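Long-range contacts in sulfoquinovosidase (Escherichia coli, PDB 5AEG), which hydrolyses sulfoquinovosyl diacylglycerides and simple sulfoquinovosides such as sulfoquinovosyl glycerol, releasing sulfoquinovose for use as a source of carbon and sulfur: residues I48-G53 against P411-L416; R294-G299 against F367-G372; N305-S310 against D341-E346. All blocks are in the same frame, centred on the assembly; numbering follows the deposited sequence.

How the contacts relate
Contact 1 is a small surface contact between two parts of the fold, bringing the end of strand 39-49 of the antiparallel beta region against a loop of the TIM-barrel domain. Contacts 2 and 3 both lie within the TIM-barrel domain. In contact 2, also at the surface, the hairpin of strands 293-296 and 299-302 meets the connection between strands 364-367 and 370-374, with Phe-370; in contact 3, partly buried, the chain following that hairpin meets the start of helix 343-351. A thioether dominates the first, a carboxylate and a cation-pi stack the second, and a buried amide oxygen at a helix start the third. The Arg-294 to Asp-341 salt bridge joins contacts 2 and 3.

Contact 1. Residues I48-G53 against P411-L416; sequences IDMFRG and PTDTYL
Met-50 makes the main approach, its thioether lying against the turn formed by Pro-411 to Thr-414. The one hydrogen bond across the contact is weak: the backbone N of Thr-412 points at SD of Met-50 over 3.5 Å, with an N-H...S angle of 149°. SD is also 3.6 Å from OG1 of Thr-412, as the two side chains slide past each other in opposite directions. The methionine chain is extended through chi2 and bends only at chi3 (-73°), which swings CE over to the carboxylate of Asp-413. That methyl rests 3.6 Å from OD1 of Asp-413, a van der Waals contact with an oxygen that takes its hydrogen bond from the hydroxyl of Tyr-363.

The apolar pair is CB of Pro-411 with SD of Met-50, 3.8 Å apart. Ile-48 meets Thr-412 tip to tip, packing carbon on its hydroxyl by van der Waals contact: CG2 of Ile-48 is 3.6 Å from OG1 of Thr-412, with CD1 beside it. The type I beta turn is braced internally: OG1 of Thr-414 donates to O of Pro-411 (2.8 Å), reinforcing a weak backbone bond from N of Thr-414.

The contact joins the N-terminal beta region to the TIM-barrel domain. Strand 39-49 ends beside strand 56-74, whose Ile-57 packs on Ile-48; the loop leads from strand 401-404 into helix 422-444, whose Glu-423 also touches Ile-48.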
loop_
_atom_site.group_PDB
_atom_site.type_symbol
_atom_site.label_atom_id
_atom_site.label_comp_id
_atom_site.label_asym_id
_atom_site.label_seq_id
_atom_site.Cartn_x
_atom_site.Cartn_y
_atom_site.Cartn_z
ATOM N N ILE A 48 23.895 -5.360 2.732
ATOM C CA ILE A 48 22.879 -4.315 2.878
ATOM C C ILE A 48 23.533 -2.985 3.118
ATOM O O ILE A 48 24.363 -2.903 4.028
ATOM C CB ILE A 48 21.995 -4.603 4.064
ATOM C CG1 ILE A 48 21.236 -5.892 3.797
ATOM C CG2 ILE A 48 20.988 -3.469 4.284
ATOM C CD1 ILE A 48 20.452 -6.426 4.989
ATOM N N ASP A 49 23.234 -1.983 2.269
ATOM C CA ASP A 49 23.579 -0.589 2.605
ATOM C C ASP A 49 22.255 0.136 2.757
ATOM O O ASP A 49 21.513 0.222 1.761
ATOM C CB ASP A 49 24.431 0.028 1.505
ATOM C CG ASP A 49 25.775 -0.653 1.373
ATOM O OD1 ASP A 49 26.510 -0.725 2.369
ATOM O OD2 ASP A 49 26.033 -1.196 0.298
ATOM N N MET A 50 21.946 0.559 3.994
ATOM C CA MET A 50 20.640 1.074 4.335
ATOM C C MET A 50 20.264 2.390 3.649
ATOM O O MET A 50 19.052 2.620 3.276
ATOM C CB MET A 50 20.545 1.259 5.811
ATOM C CG MET A 50 20.730 -0.073 6.517
ATOM S SD MET A 50 20.170 -0.123 8.220
ATOM C CE MET A 50 21.487 0.865 9.035
ATOM N N PHE A 51 21.259 3.275 3.482
ATOM C CA PHE A 51 21.014 4.635 2.971
ATOM C C PHE A 51 19.764 5.323 3.573
ATOM O O PHE A 51 18.835 5.818 2.833
ATOM C CB PHE A 51 20.899 4.561 1.433
ATOM C CG PHE A 51 22.169 4.250 0.731
ATOM C CD1 PHE A 51 23.222 5.191 0.770
ATOM C CD2 PHE A 51 22.354 3.067 0.013
ATOM C CE1 PHE A 51 24.397 4.926 0.114
ATOM C CE2 PHE A 51 23.553 2.804 -0.671
ATOM C CZ PHE A 51 24.571 3.731 -0.611
ATOM N N ARG A 52 19.627 5.288 4.902
ATOM C CA ARG A 52 18.489 5.996 5.557
ATOM C C ARG A 52 17.101 5.528 5.075
ATOM O O ARG A 52 16.101 6.254 5.156
ATOM C CB ARG A 52 18.617 7.469 5.425
ATOM C CG ARG A 52 20.090 7.872 5.617
ATOM C CD ARG A 52 20.360 9.357 5.471
ATOM N NE ARG A 52 19.922 10.097 6.639
ATOM C CZ ARG A 52 19.723 11.412 6.693
ATOM N NH1 ARG A 52 19.895 12.210 5.633
ATOM N NH2 ARG A 52 19.323 11.928 7.833
ATOM N N GLY A 53 17.050 4.277 4.629
ATOM C CA GLY A 53 15.756 3.707 4.178
ATOM C C GLY A 53 15.681 3.480 2.732
ATOM O O GLY A 53 14.761 2.784 2.298
ATOM N N PRO A 411 15.735 -0.471 10.866
ATOM C CA PRO A 411 17.105 -0.717 10.397
ATOM C C PRO A 411 17.483 -2.149 10.618
ATOM O O PRO A 411 16.999 -2.792 11.585
ATOM C CB PRO A 411 17.970 0.213 11.300
ATOM C CG PRO A 411 17.053 1.337 11.606
ATOM C CD PRO A 411 15.771 0.546 11.947
ATOM N N THR A 412 18.264 -2.661 9.701
ATOM C CA THR A 412 18.606 -4.086 9.757
ATOM C C THR A 412 19.732 -4.470 10.714
ATOM O O THR A 412 20.046 -5.668 10.878
ATOM C CB THR A 412 18.932 -4.603 8.359
ATOM O OG1 THR A 412 19.599 -3.584 7.590
ATOM C CG2 THR A 412 17.635 -4.938 7.673
ATOM N N ASP A 413 20.278 -3.485 11.380
ATOM C CA ASP A 413 21.270 -3.694 12.481
ATOM C C ASP A 413 20.695 -3.300 13.845
ATOM O O ASP A 413 21.461 -3.003 14.760
ATOM C CB ASP A 413 22.580 -2.980 12.154
ATOM C CG ASP A 413 22.442 -1.527 12.031
ATOM O OD1 ASP A 413 21.309 -1.028 12.095
ATOM O OD2 ASP A 413 23.453 -0.839 11.817
ATOM N N THR A 414 19.351 -3.339 13.992
ATOM C CA THR A 414 18.737 -3.320 15.304
ATOM C C THR A 414 18.709 -4.728 15.883
ATOM O O THR A 414 18.770 -5.718 15.128
ATOM C CB THR A 414 17.262 -2.842 15.270
ATOM O OG1 THR A 414 16.550 -3.608 14.278
ATOM C CG2 THR A 414 17.221 -1.351 14.959
ATOM N N TYR A 415 18.589 -4.777 17.221
ATOM C CA TYR A 415 18.457 -5.969 18.006
ATOM C C TYR A 415 17.181 -5.791 18.777
ATOM O O TYR A 415 16.998 -4.791 19.477
ATOM C CB TYR A 415 19.681 -6.159 18.941
ATOM C CG TYR A 415 20.863 -6.475 18.121
ATOM C CD1 TYR A 415 21.548 -5.476 17.491
ATOM C CD2 TYR A 415 21.226 -7.800 17.860
ATOM C CE1 TYR A 415 22.587 -5.762 16.630
ATOM C CE2 TYR A 415 22.286 -8.090 17.023
ATOM C CZ TYR A 415 22.946 -7.057 16.406
ATOM O OH TYR A 415 24.002 -7.266 15.582
ATOM N N LEU A 416 16.305 -6.782 18.609
ATOM C CA LEU A 416 14.952 -6.727 19.039
ATOM C C LEU A 416 14.695 -7.633 20.217
ATOM O O LEU A 416 15.318 -8.693 20.336
ATOM C CB LEU A 416 14.027 -7.173 17.894
ATOM C CG LEU A 416 14.264 -6.211 16.728
ATOM C CD1 LEU A 416 13.914 -6.803 15.427
ATOM C CD2 LEU A 416 13.620 -4.855 17.022
#

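Contact 2. Residues R294-G299 against F367-G372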
loop_
_atom_site.group_PDB
_atom_site.type_symbol
_atom_site.label_atom_id
_atom_site.label_comp_id
_atom_site.label_asym_id
_atom_site.label_seq_id
_atom_site.Cartn_x
_atom_site.Cartn_y
_atom_site.Cartn_z
ATOM N N ARG A 294 9.724 21.572 14.199
ATOM C CA ARG A 294 11.187 21.501 14.340
ATOM C C ARG A 294 11.811 22.168 13.130
ATOM O O ARG A 294 11.597 21.762 11.960
ATOM C CB ARG A 294 11.616 20.049 14.507
ATOM C CG ARG A 294 13.145 19.901 14.508
ATOM C CD ARG A 294 13.640 19.680 15.883
ATOM N NE ARG A 294 13.236 18.396 16.425
ATOM C CZ ARG A 294 13.564 18.014 17.635
ATOM N NH1 ARG A 294 14.276 18.827 18.452
ATOM N NH2 ARG A 294 13.160 16.837 18.073
ATOM N N MET A 295 12.592 23.219 13.382
ATOM C CA MET A 295 13.428 23.822 12.359
ATOM C C MET A 295 14.660 22.959 11.975
ATOM O O MET A 295 15.374 22.456 12.856
ATOM C CB MET A 295 13.893 25.169 12.876
ATOM C CG MET A 295 14.036 26.167 11.810
ATOM S SD MET A 295 12.374 26.438 11.079
ATOM C CE MET A 295 13.163 26.919 9.562
ATOM N N THR A 296 14.875 22.751 10.659
ATOM C CA THR A 296 16.089 22.138 10.106
ATOM C C THR A 296 16.700 23.094 9.037
ATOM O O THR A 296 16.087 24.083 8.637
ATOM C CB THR A 296 15.794 20.810 9.420
ATOM O OG1 THR A 296 15.030 21.071 8.235
ATOM C CG2 THR A 296 15.064 19.822 10.385
ATOM N N SER A 297 17.905 22.790 8.581
ATOM C CA SER A 297 18.541 23.531 7.468
ATOM C C SER A 297 17.728 23.505 6.146
ATOM O O SER A 297 18.015 24.306 5.273
ATOM C CB SER A 297 19.950 22.971 7.180
ATOM O OG SER A 297 19.871 21.578 7.007
ATOM N N PHE A 298 16.718 22.616 6.027
ATOM C CA PHE A 298 15.838 22.496 4.828
ATOM C C PHE A 298 14.390 23.012 5.041
ATOM O O PHE A 298 13.526 22.751 4.210
ATOM C CB PHE A 298 15.822 21.036 4.361
ATOM C CG PHE A 298 17.121 20.317 4.621
ATOM C CD1 PHE A 298 18.232 20.542 3.808
ATOM C CD2 PHE A 298 17.267 19.480 5.738
ATOM C CE1 PHE A 298 19.447 19.898 4.063
ATOM C CE2 PHE A 298 18.480 18.841 6.006
ATOM C CZ PHE A 298 19.570 19.039 5.161
ATOM N N GLY A 299 14.165 23.786 6.115
ATOM C CA GLY A 299 12.844 24.263 6.557
ATOM C C GLY A 299 12.236 23.393 7.672
ATOM O O GLY A 299 12.905 22.573 8.287
ATOM N N PHE A 367 17.826 11.394 11.507
ATOM C CA PHE A 367 17.044 12.062 10.453
ATOM C C PHE A 367 17.617 13.474 10.257
ATOM O O PHE A 367 16.921 14.485 10.316
ATOM C CB PHE A 367 15.554 12.051 10.773
ATOM C CG PHE A 367 14.970 10.664 10.885
ATOM C CD1 PHE A 367 14.684 9.920 9.744
ATOM C CD2 PHE A 367 14.749 10.084 12.141
ATOM C CE1 PHE A 367 14.162 8.633 9.847
ATOM C CE2 PHE A 367 14.226 8.809 12.258
ATOM C CZ PHE A 367 13.905 8.094 11.097
ATOM N N GLY A 368 18.929 13.505 10.074
ATOM C CA GLY A 368 19.637 14.654 9.572
ATOM C C GLY A 368 20.348 15.157 10.777
ATOM O O GLY A 368 21.229 14.481 11.341
ATOM N N GLU A 369 19.887 16.302 11.222
ATOM C CA GLU A 369 20.512 16.966 12.340
ATOM C C GLU A 369 20.005 16.340 13.679
ATOM O O GLU A 369 20.724 16.372 14.694
ATOM C CB GLU A 369 20.359 18.526 12.219
ATOM C CG GLU A 369 19.087 19.120 11.538
ATOM C CD GLU A 369 19.146 19.321 10.007
ATOM O OE1 GLU A 369 19.658 20.370 9.539
ATOM O OE2 GLU A 369 18.612 18.459 9.255
ATOM N N PHE A 370 18.810 15.712 13.644
ATOM C CA PHE A 370 18.153 15.142 14.843
ATOM C C PHE A 370 17.996 13.635 14.783
ATOM O O PHE A 370 18.077 13.067 13.724
ATOM C CB PHE A 370 16.798 15.821 15.051
ATOM C CG PHE A 370 16.933 17.324 15.240
ATOM C CD1 PHE A 370 17.239 17.876 16.519
ATOM C CD2 PHE A 370 16.890 18.190 14.137
ATOM C CE1 PHE A 370 17.376 19.265 16.691
ATOM C CE2 PHE A 370 17.047 19.581 14.300
ATOM C CZ PHE A 370 17.285 20.117 15.573
ATOM N N TYR A 371 17.742 13.024 15.928
ATOM C CA TYR A 371 17.648 11.566 16.068
ATOM C C TYR A 371 16.381 11.121 16.659
ATOM O O TYR A 371 15.764 11.818 17.487
ATOM C CB TYR A 371 18.737 11.047 16.998
ATOM C CG TYR A 371 20.119 11.495 16.644
ATOM C CD1 TYR A 371 20.595 12.740 17.065
ATOM C CD2 TYR A 371 20.964 10.682 15.903
ATOM C CE1 TYR A 371 21.885 13.148 16.773
ATOM C CE2 TYR A 371 22.256 11.100 15.604
ATOM C CZ TYR A 371 22.690 12.340 16.014
ATOM O OH TYR A 371 23.959 12.723 15.694
ATOM N N GLY A 372 16.008 9.895 16.301
ATOM C CA GLY A 372 14.793 9.298 16.859
ATOM C C GLY A 372 15.090 7.935 17.362
ATOM O O GLY A 372 15.755 7.188 16.644
#
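One carboxylate oxygen, OE1 of Glu-369, takes two hydrogen bonds from Ser-297. The hydroxyl OG of Ser-297 meets the syn lone pair of OE1 of Glu-369 at 2.8 Å, while the backbone N of Ser-297 comes from above the carboxylate plane, 3.1 Å from OE1 and nearly straight (169°). The bend of the glutamate chain at chi2 (-89°) turns the carboxylate over the hairpin turn. OE2 of Glu-369 lies against carbon, 3.7 Å from CB of Thr-296 and close to CE2 of Phe-298, whose ring stands nearly perpendicular to the carboxylate.

The turn that presents Ser-297 is braced by Thr-296: its OG1 accepts from N of Phe-298 in an ST turn and donates to O of Gly-299 (2.6 Å).

Farther out, Arg-294 stacks on Phe-370. Its guanidinium lies over one face of the ring, planes 22° apart and CZ 4.3 Å from the ring centroid, a cation-pi contact. CD of Arg-294 sits over the centre of the same ring, 3.6 Å from the centroid, in a CH-pi contact, and CG2 of Thr-296 approaches the ring edge.

Asp-341 holds the guanidinium by its NH1 in a salt bridge while Phe-370 covers one face. Two donors on OE1 would be expected to steady the Glu-369 carboxylate and favour its ionised form. Together they tie this hairpin, which carries the substrate-binding Arg-301, to the connection between strands 364-367 and 370-374.

Contact 3. Residues N305-S310 against D341-E346; sequences NWKWNS and DKDLCE
OD1 of Asn-305 is gripped from two directions at the start of helix 343-351. The backbone N of Leu-344 donates to OD1 of Asn-305 at 3.1 Å, in the carbonyl plane and on a lone pair, with an N-H...O angle of 160°. A water donates to the same OD1 at 2.7 Å and accepts from N of Cys-345, so one amide oxygen serves two successive N-H groups of the first helical turn, which follows the N-cap Lys-342. With CG anti to the backbone N of Asn-305 (chi1 -165°), the amide extends to this helix end and crosses the Lys-342 side chain at a slant, CB of Lys-342 lying 3.3 Å from OD1 of Asn-305.

Leu-344 packs into the loop beyond the amide, where Trp-306 centres an inverse gamma turn. CD1 of Leu-344 is 3.9 Å from CD1 of Trp-306, the two side chains crossing at about a right angle. The same methyl faces N of Trp-306 at 3.5 Å, and that buried N-H has no partner in the model. NE1 of Trp-306 donates to O of Tyr-337, and the indole ring of Trp-306 meets that of the substrate-binding Trp-304.

Lys-307 bends at chi3 and chi4 to put NZ 3.4 Å from OD2 of Asp-343, a long salt bridge and weak hydrogen bond.

Were Asn-305 an alanine, N of Leu-344 would probably lose its acceptor and the water one of its anchors.

The amide oxygen thus provides a neutral acceptor at the helix N-terminus, where the helix dipole would be expected to strengthen the interaction, while the charged pair stays at the margin.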
loop_
_atom_site.group_PDB
_atom_site.type_symbol
_atom_site.label_atom_id
_atom_site.label_comp_id
_atom_site.label_asym_id
_atom_site.label_seq_id
_atom_site.Cartn_x
_atom_site.Cartn_y
_atom_site.Cartn_z
ATOM N N ASN A 305 7.327 14.084 18.813
ATOM C CA ASN A 305 6.903 13.727 20.149
ATOM C C ASN A 305 5.375 13.851 20.188
ATOM O O ASN A 305 4.861 14.942 20.086
ATOM C CB ASN A 305 7.574 14.657 21.179
ATOM C CG ASN A 305 7.448 14.104 22.601
ATOM O OD1 ASN A 305 8.085 13.126 22.945
ATOM N ND2 ASN A 305 6.526 14.629 23.353
ATOM N N TRP A 306 4.708 12.721 20.420
ATOM C CA TRP A 306 3.293 12.489 20.088
ATOM C C TRP A 306 2.365 12.908 21.246
ATOM O O TRP A 306 1.641 12.135 21.883
ATOM C CB TRP A 306 3.065 11.052 19.563
ATOM C CG TRP A 306 4.179 10.609 18.713
ATOM C CD1 TRP A 306 4.975 9.517 18.908
ATOM C CD2 TRP A 306 4.605 11.185 17.506
ATOM N NE1 TRP A 306 5.910 9.420 17.940
ATOM C CE2 TRP A 306 5.749 10.462 17.090
ATOM C CE3 TRP A 306 4.222 12.330 16.790
ATOM C CZ2 TRP A 306 6.408 10.747 15.948
ATOM C CZ3 TRP A 306 4.897 12.617 15.640
ATOM C CH2 TRP A 306 5.970 11.846 15.233
ATOM N N LYS A 307 2.361 14.233 21.401
ATOM C CA LYS A 307 1.519 14.886 22.360
ATOM C C LYS A 307 1.194 16.272 21.828
ATOM O O LYS A 307 2.051 16.925 21.196
ATOM C CB LYS A 307 2.328 14.952 23.643
ATOM C CG LYS A 307 1.628 15.396 24.903
ATOM C CD LYS A 307 2.385 14.797 26.127
ATOM C CE LYS A 307 3.954 14.829 26.106
ATOM N NZ LYS A 307 4.663 13.534 26.452
ATOM N N TRP A 308 -0.006 16.744 22.101
ATOM C CA TRP A 308 -0.489 18.065 21.612
ATOM C C TRP A 308 0.434 19.162 22.102
ATOM O O TRP A 308 0.771 19.189 23.261
ATOM C CB TRP A 308 -1.944 18.313 22.093
ATOM C CG TRP A 308 -2.372 19.692 22.060
ATOM C CD1 TRP A 308 -2.125 20.608 21.124
ATOM C CD2 TRP A 308 -3.094 20.357 23.084
ATOM N NE1 TRP A 308 -2.673 21.800 21.458
ATOM C CE2 TRP A 308 -3.282 21.686 22.658
ATOM C CE3 TRP A 308 -3.626 19.945 24.312
ATOM C CZ2 TRP A 308 -3.982 22.671 23.435
ATOM C CZ3 TRP A 308 -4.373 20.924 25.099
ATOM C CH2 TRP A 308 -4.522 22.272 24.632
ATOM N N ASN A 309 0.907 19.989 21.223
ATOM C CA ASN A 309 1.778 21.055 21.515
ATOM C C ASN A 309 0.931 22.350 21.569
ATOM O O ASN A 309 0.535 22.926 20.541
ATOM C CB ASN A 309 2.849 21.111 20.407
ATOM C CG ASN A 309 3.936 22.151 20.649
ATOM O OD1 ASN A 309 3.655 23.304 21.013
ATOM N ND2 ASN A 309 5.177 21.779 20.375
ATOM N N SER A 310 0.637 22.827 22.793
ATOM C CA SER A 310 -0.253 24.015 22.937
ATOM C C SER A 310 0.400 25.314 22.575
ATOM O O SER A 310 -0.285 26.328 22.398
ATOM C CB SER A 310 -0.776 24.084 24.398
ATOM O OG SER A 310 0.347 24.228 25.239
ATOM N N ASP A 341 15.481 13.953 22.126
ATOM C CA ASP A 341 15.531 15.046 23.097
ATOM C C ASP A 341 14.199 15.351 23.776
ATOM O O ASP A 341 14.111 16.361 24.415
ATOM C CB ASP A 341 16.077 16.294 22.424
ATOM C CG ASP A 341 15.174 16.806 21.267
ATOM O OD1 ASP A 341 14.375 16.058 20.621
ATOM O OD2 ASP A 341 15.325 17.972 20.920
ATOM N N LYS A 342 13.157 14.527 23.626
ATOM C CA LYS A 342 11.810 14.812 24.171
ATOM C C LYS A 342 11.374 13.722 25.068
ATOM O O LYS A 342 12.046 12.686 25.165
ATOM C CB LYS A 342 10.797 15.065 23.005
ATOM C CG LYS A 342 11.215 16.273 22.176
ATOM C CD LYS A 342 10.804 17.540 22.951
ATOM C CE LYS A 342 11.362 18.798 22.330
ATOM N NZ LYS A 342 11.089 19.895 23.254
ATOM N N ASP A 343 10.221 13.936 25.680
ATOM C CA ASP A 343 9.683 13.190 26.814
ATOM C C ASP A 343 9.486 11.742 26.539
ATOM O O ASP A 343 9.837 10.888 27.369
ATOM C CB ASP A 343 8.245 13.669 27.105
ATOM C CG ASP A 343 8.186 14.977 27.786
ATOM O OD1 ASP A 343 9.271 15.477 28.208
ATOM O OD2 ASP A 343 7.033 15.489 27.893
ATOM N N LEU A 344 8.796 11.434 25.417
ATOM C CA LEU A 344 8.471 10.016 25.175
ATOM C C LEU A 344 9.691 9.160 25.045
ATOM O O LEU A 344 9.644 8.030 25.516
ATOM C CB LEU A 344 7.585 9.761 23.922
ATOM C CG LEU A 344 6.221 10.412 23.990
ATOM C CD1 LEU A 344 5.442 10.149 22.693
ATOM C CD2 LEU A 344 5.394 9.860 25.154
ATOM N N CYS A 345 10.730 9.634 24.381
ATOM C CA CYS A 345 11.933 8.820 24.160
ATOM C C CYS A 345 12.659 8.605 25.505
ATOM O O CYS A 345 13.264 7.550 25.720
ATOM C CB CYS A 345 12.910 9.512 23.205
ATOM S SG CYS A 345 14.268 8.442 22.593
ATOM N N GLU A 346 12.625 9.619 26.380
ATOM C CA GLU A 346 13.279 9.487 27.716
ATOM C C GLU A 346 12.563 8.388 28.503
ATOM O O GLU A 346 13.167 7.469 29.071
ATOM C CB GLU A 346 13.226 10.860 28.421
ATOM C CG GLU A 346 13.900 10.882 29.805
ATOM C CD GLU A 346 13.601 12.164 30.597
ATOM O OE1 GLU A 346 13.068 13.173 30.024
ATOM O OE2 GLU A 346 13.918 12.159 31.808
HETATM O O HOH W 1 10.256 11.674 22.306
#